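Local structure of Tol-Pal system protein TolB (Acinetobacter baumannii, 7MX5) at residues 28-42 with 113-126. The protein probably acts in the periplasm as part of the Tol-Pal system, which maintains outer membrane integrity and supports outer membrane invagination during cell division. Residues are numbered along the deposited sequence; the frame is centred on the assembly and turned at random.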
loop_
_atom_site.group_PDB
_atom_site.type_symbol
_atom_site.label_atom_id
_atom_site.label_comp_id
_atom_site.label_asym_id
_atom_site.label_seq_id
_atom_site.Cartn_x
_atom_site.Cartn_y
_atom_site.Cartn_z
ATOM N N LEU A 28 6.041 -16.089 -17.352
ATOM C CA LEU A 28 5.761 -16.063 -15.922
ATOM C C LEU A 28 7.002 -15.710 -15.112
ATOM O O LEU A 28 6.964 -14.813 -14.263
ATOM C CB LEU A 28 5.206 -17.423 -15.487
ATOM C CG LEU A 28 4.501 -17.594 -14.139
ATOM C CD1 LEU A 28 5.491 -17.832 -13.005
ATOM C CD2 LEU A 28 3.626 -16.397 -13.842
ATOM N N TYR A 29 8.107 -16.412 -15.359
ATOM C CA TYR A 29 9.286 -16.246 -14.518
ATOM C C TYR A 29 9.920 -14.855 -14.575
ATOM O O TYR A 29 10.482 -14.442 -13.546
ATOM C CB TYR A 29 10.312 -17.348 -14.848
ATOM C CG TYR A 29 11.284 -17.055 -15.973
ATOM C CD1 TYR A 29 12.454 -16.337 -15.745
ATOM C CD2 TYR A 29 11.047 -17.525 -17.256
ATOM C CE1 TYR A 29 13.344 -16.077 -16.771
ATOM C CE2 TYR A 29 11.929 -17.270 -18.287
ATOM C CZ TYR A 29 13.075 -16.547 -18.040
ATOM O OH TYR A 29 13.956 -16.295 -19.066
ATOM N N PRO A 30 9.890 -14.099 -15.683
ATOM C CA PRO A 30 10.395 -12.717 -15.599
ATOM C C PRO A 30 9.615 -11.861 -14.620
ATOM O O PRO A 30 10.202 -10.991 -13.965
ATOM C CB PRO A 30 10.266 -12.193 -17.037
ATOM C CG PRO A 30 10.132 -13.381 -17.891
ATOM C CD PRO A 30 9.532 -14.465 -17.066
ATOM N N ILE A 31 8.305 -12.086 -14.497
ATOM C CA ILE A 31 7.517 -11.371 -13.500
ATOM C C ILE A 31 7.961 -11.757 -12.094
ATOM O O ILE A 31 8.074 -10.903 -11.205
ATOM C CB ILE A 31 6.017 -11.642 -13.716
ATOM C CG1 ILE A 31 5.549 -11.032 -15.039
ATOM C CG2 ILE A 31 5.198 -11.097 -12.554
ATOM C CD1 ILE A 31 4.154 -11.458 -15.447
ATOM N N VAL A 32 8.227 -13.047 -11.871
ATOM C CA VAL A 32 8.691 -13.496 -10.563
ATOM C C VAL A 32 10.066 -12.918 -10.257
ATOM O O VAL A 32 10.321 -12.437 -9.144
ATOM C CB VAL A 32 8.697 -15.034 -10.499
ATOM C CG1 VAL A 32 9.294 -15.511 -9.183
ATOM C CG2 VAL A 32 7.289 -15.577 -10.682
ATOM N N GLU A 33 10.974 -12.953 -11.235
ATOM C CA GLU A 33 12.298 -12.370 -11.044
ATOM C C GLU A 33 12.215 -10.872 -10.779
ATOM O O GLU A 33 13.020 -10.330 -10.014
ATOM C CB GLU A 33 13.170 -12.653 -12.268
ATOM C CG GLU A 33 14.563 -12.049 -12.208
ATOM C CD GLU A 33 15.335 -12.252 -13.496
ATOM O OE1 GLU A 33 14.822 -12.957 -14.389
ATOM O OE2 GLU A 33 16.453 -11.708 -13.617
ATOM N N THR A 34 11.245 -10.191 -11.394
ATOM C CA THR A 34 11.074 -8.764 -11.146
ATOM C C THR A 34 10.499 -8.510 -9.758
ATOM O O THR A 34 10.905 -7.562 -9.075
ATOM C CB THR A 34 10.176 -8.147 -12.218
ATOM O OG1 THR A 34 10.664 -8.509 -13.517
ATOM C CG2 THR A 34 10.158 -6.631 -12.090
ATOM N N ASP A 35 9.551 -9.344 -9.325
ATOM C CA ASP A 35 8.978 -9.188 -7.991
ATOM C C ASP A 35 10.035 -9.397 -6.915
ATOM O O ASP A 35 10.154 -8.598 -5.980
ATOM C CB ASP A 35 7.818 -10.166 -7.799
ATOM C CG ASP A 35 6.604 -9.808 -8.631
ATOM O OD1 ASP A 35 6.457 -8.624 -9.001
ATOM O OD2 ASP A 35 5.792 -10.715 -8.913
ATOM N N LEU A 36 10.818 -10.473 -7.036
ATOM C CA LEU A 36 11.852 -10.753 -6.043
ATOM C C LEU A 36 12.872 -9.625 -5.964
ATOM O O LEU A 36 13.414 -9.354 -4.886
ATOM C CB LEU A 36 12.544 -12.077 -6.370
ATOM C CG LEU A 36 11.683 -13.335 -6.235
ATOM C CD1 LEU A 36 12.553 -14.575 -6.111
ATOM C CD2 LEU A 36 10.739 -13.220 -5.046
ATOM N N ASN A 37 13.140 -8.953 -7.083
ATOM C CA ASN A 37 14.061 -7.825 -7.086
ATOM C C ASN A 37 13.442 -6.552 -6.524
ATOM O O ASN A 37 14.175 -5.590 -6.269
ATOM C CB ASN A 37 14.576 -7.566 -8.504
ATOM C CG ASN A 37 15.835 -8.351 -8.815
ATOM O OD1 ASN A 37 16.886 -8.124 -8.215
ATOM N ND2 ASN A 37 15.735 -9.283 -9.755
ATOM N N ARG A 38 12.124 -6.518 -6.330
ATOM C CA ARG A 38 11.462 -5.387 -5.692
ATOM C C ARG A 38 10.902 -5.751 -4.319
ATOM O O ARG A 38 10.045 -5.037 -3.788
ATOM C CB ARG A 38 10.365 -4.822 -6.600
ATOM C CG ARG A 38 9.097 -5.658 -6.705
ATOM C CD ARG A 38 7.998 -4.870 -7.407
ATOM N NE ARG A 38 6.907 -5.719 -7.874
ATOM C CZ ARG A 38 5.745 -5.854 -7.251
ATOM N NH1 ARG A 38 5.485 -5.213 -6.123
ATOM N NH2 ARG A 38 4.817 -6.650 -7.773
ATOM N N SER A 39 11.389 -6.842 -3.727
ATOM C CA SER A 39 10.944 -7.284 -2.412
ATOM C C SER A 39 11.533 -6.466 -1.271
ATOM O O SER A 39 11.041 -6.568 -0.142
ATOM C CB SER A 39 11.303 -8.759 -2.209
ATOM O OG SER A 39 12.706 -8.926 -2.087
ATOM N N GLY A 40 12.567 -5.668 -1.529
ATOM C CA GLY A 40 13.244 -4.944 -0.475
ATOM C C GLY A 40 14.110 -5.790 0.428
ATOM O O GLY A 40 14.742 -5.244 1.341
ATOM N N ARG A 41 14.165 -7.103 0.205
ATOM C CA ARG A 41 14.949 -8.005 1.032
ATOM C C ARG A 41 15.814 -8.970 0.238
ATOM O O ARG A 41 16.633 -9.670 0.845
ATOM C CB ARG A 41 14.030 -8.822 1.955
ATOM C CG ARG A 41 13.754 -8.176 3.299
ATOM C CD ARG A 41 13.375 -9.223 4.332
ATOM N NE ARG A 41 14.180 -10.432 4.196
ATOM C CZ ARG A 41 14.499 -11.238 5.200
ATOM N NH1 ARG A 41 14.094 -10.995 6.435
ATOM N NH2 ARG A 41 15.242 -12.314 4.957
ATOM N N PHE A 42 15.659 -9.043 -1.083
ATOM C CA PHE A 42 16.410 -9.991 -1.891
ATOM C C PHE A 42 16.698 -9.384 -3.255
ATOM O O PHE A 42 16.113 -8.372 -3.649
ATOM C CB PHE A 42 15.653 -11.313 -2.069
ATOM C CG PHE A 42 15.275 -11.981 -0.782
ATOM C CD1 PHE A 42 16.184 -12.777 -0.107
ATOM C CD2 PHE A 42 14.005 -11.822 -0.253
ATOM C CE1 PHE A 42 15.836 -13.397 1.076
ATOM C CE2 PHE A 42 13.652 -12.439 0.930
ATOM C CZ PHE A 42 14.568 -13.228 1.595
ATOM N N ALA A 113 -0.564 -14.641 -11.312
ATOM C CA ALA A 113 0.080 -15.907 -10.981
ATOM C C ALA A 113 1.532 -15.695 -10.575
ATOM O O ALA A 113 2.018 -16.328 -9.629
ATOM C CB ALA A 113 -0.013 -16.871 -12.164
ATOM N N GLY A 114 2.242 -14.810 -11.277
ATOM C CA GLY A 114 3.615 -14.516 -10.901
ATOM C C GLY A 114 3.712 -13.856 -9.541
ATOM O O GLY A 114 4.635 -14.133 -8.770
ATOM N N HIS A 115 2.760 -12.976 -9.225
ATOM C CA HIS A 115 2.743 -12.353 -7.909
ATOM C C HIS A 115 2.422 -13.365 -6.816
ATOM O O HIS A 115 2.908 -13.230 -5.688
ATOM C CB HIS A 115 1.740 -11.199 -7.888
ATOM C CG HIS A 115 2.091 -10.080 -8.821
ATOM N ND1 HIS A 115 3.389 -9.799 -9.190
ATOM C CD2 HIS A 115 1.313 -9.174 -9.458
ATOM C CE1 HIS A 115 3.396 -8.768 -10.015
ATOM N NE2 HIS A 115 2.150 -8.369 -10.194
ATOM N N MET A 116 1.615 -14.382 -7.129
ATOM C CA MET A 116 1.332 -15.429 -6.154
ATOM C C MET A 116 2.566 -16.284 -5.897
ATOM O O MET A 116 2.890 -16.594 -4.744
ATOM C CB MET A 116 0.168 -16.296 -6.633
ATOM C CG MET A 116 -1.194 -15.636 -6.514
ATOM S SD MET A 116 -2.365 -16.248 -7.741
ATOM C CE MET A 116 -3.464 -17.217 -6.709
ATOM N N VAL A 117 3.263 -16.681 -6.964
ATOM C CA VAL A 117 4.495 -17.449 -6.811
ATOM C C VAL A 117 5.519 -16.654 -6.014
ATOM O O VAL A 117 6.168 -17.183 -5.102
ATOM C CB VAL A 117 5.044 -17.857 -8.190
ATOM C CG1 VAL A 117 6.415 -18.501 -8.051
ATOM C CG2 VAL A 117 4.074 -18.798 -8.890
ATOM N N SER A 118 5.671 -15.368 -6.335
ATOM C CA SER A 118 6.613 -14.525 -5.606
ATOM C C SER A 118 6.183 -14.323 -4.160
ATOM O O SER A 118 7.038 -14.224 -3.271
ATOM C CB SER A 118 6.757 -13.178 -6.309
ATOM O OG SER A 118 7.007 -13.350 -7.694
ATOM N N ASP A 119 4.875 -14.251 -3.904
ATOM C CA ASP A 119 4.395 -14.135 -2.531
ATOM C C ASP A 119 4.755 -15.372 -1.719
ATOM O O ASP A 119 5.100 -15.270 -0.535
ATOM C CB ASP A 119 2.883 -13.910 -2.518
ATOM C CG ASP A 119 2.508 -12.445 -2.628
ATOM O OD1 ASP A 119 3.410 -11.613 -2.857
ATOM O OD2 ASP A 119 1.310 -12.124 -2.484
ATOM N N ALA A 120 4.687 -16.552 -2.341
ATOM C CA ALA A 120 5.031 -17.781 -1.636
ATOM C C ALA A 120 6.532 -17.881 -1.399
ATOM O O ALA A 120 6.970 -18.370 -0.350
ATOM C CB ALA A 120 4.527 -18.994 -2.417
ATOM N N ILE A 121 7.338 -17.429 -2.364
ATOM C CA ILE A 121 8.788 -17.432 -2.187
ATOM C C ILE A 121 9.185 -16.499 -1.052
ATOM O O ILE A 121 10.020 -16.843 -0.207
ATOM C CB ILE A 121 9.488 -17.049 -3.505
ATOM C CG1 ILE A 121 9.229 -18.107 -4.579
ATOM C CG2 ILE A 121 10.983 -16.864 -3.284
ATOM C CD1 ILE A 121 9.810 -17.755 -5.933
ATOM N N TYR A 122 8.588 -15.305 -1.015
ATOM C CA TYR A 122 8.896 -14.342 0.037
ATOM C C TYR A 122 8.542 -14.892 1.413
ATOM O O TYR A 122 9.325 -14.766 2.361
ATOM C CB TYR A 122 8.147 -13.036 -0.234
ATOM C CG TYR A 122 8.459 -11.907 0.723
ATOM C CD1 TYR A 122 9.495 -11.020 0.464
ATOM C CD2 TYR A 122 7.704 -11.715 1.872
ATOM C CE1 TYR A 122 9.778 -9.981 1.330
ATOM C CE2 TYR A 122 7.980 -10.679 2.744
ATOM C CZ TYR A 122 9.019 -9.815 2.469
ATOM O OH TYR A 122 9.297 -8.781 3.334
ATOM N N GLN A 123 7.367 -15.513 1.538
ATOM C CA GLN A 123 6.945 -16.050 2.827
ATOM C C GLN A 123 7.823 -17.221 3.255
ATOM O O GLN A 123 8.095 -17.395 4.449
ATOM C CB GLN A 123 5.479 -16.474 2.760
ATOM C CG GLN A 123 4.870 -16.835 4.102
ATOM C CD GLN A 123 3.369 -17.015 4.023
ATOM O OE1 GLN A 123 2.879 -17.988 3.452
ATOM N NE2 GLN A 123 2.628 -16.073 4.595
ATOM N N ALA A 124 8.275 -18.032 2.298
ATOM C CA ALA A 124 9.112 -19.177 2.632
ATOM C C ALA A 124 10.509 -18.767 3.082
ATOM O O ALA A 124 11.183 -19.551 3.756
ATOM C CB ALA A 124 9.209 -20.124 1.435
ATOM N N LEU A 125 10.953 -17.561 2.732
ATOM C CA LEU A 125 12.294 -17.104 3.072
ATOM C C LEU A 125 12.331 -16.179 4.278
ATOM O O LEU A 125 13.354 -16.122 4.968
ATOM C CB LEU A 125 12.927 -16.386 1.876
ATOM C CG LEU A 125 13.193 -17.249 0.643
ATOM C CD1 LEU A 125 13.694 -16.398 -0.506
ATOM C CD2 LEU A 125 14.187 -18.348 0.969
ATOM N N THR A 126 11.246 -15.450 4.548
ATOM C CA THR A 126 11.201 -14.509 5.656
ATOM C C THR A 126 10.160 -14.840 6.712
ATOM O O THR A 126 10.245 -14.301 7.822
ATOM C CB THR A 126 10.928 -13.085 5.145
ATOM O OG1 THR A 126 9.521 -12.910 4.941
ATOM C CG2 THR A 126 11.658 -12.835 3.835
#
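His115 and Asp35 form the polar contact between the two helices. His115 ND1 donates to Asp35 OD2 at 2.6 Å, with an N-H...O angle of 154°. The oxygen lies in the imidazole plane and is met on its syn side, somewhat out of the carboxylate plane, while carboxylate and ring planes are turned 43° apart. Asp35 OD1 makes a salt bridge to Arg38 NH2 (2.8 Å), whose guanidinium stands nearly perpendicular to the imidazole and meets His115 CE1 with its edge. Arg38 NH1 also hydrogen-bonds Thr157 OG1, just after strand 150-156. Ser118 OG donates to Gly114 O (2.7 Å), one turn back.

Apolar packing runs alongside. Val32 is a knob in a hole formed by Gly114, Val117, Ser118 and Ile121. Its CG1, anti to the backbone N, meets Ile121 CD1 at 4.0 Å, and CG2 meets Val117 CG1. Gly114 has no side chain where Ile31 CG2 and Val32 pack, which lets the helices come close. Leu28 CD2 lies 3.3 Å from Gly114 N. The axes approach to 8.3 Å at -47°. Both helices pack on the mixed sheet of the alpha/beta amino-terminal domain, beside the beta-propeller. Leu36 and Leu125 both touch Ile17 of strand 16-19.

At the C-terminal end of helix 113-126, Leu125 and Thr126 pack against Phe42 and Arg41. Leu125 CD1 makes a CH-pi contact over the Phe42 ring, 4.1 Å from its centroid. Thr126 CG2 meets that ring's edge and covers one face of the Arg41 guanidinium, 3.5 Å from Arg41 CZ.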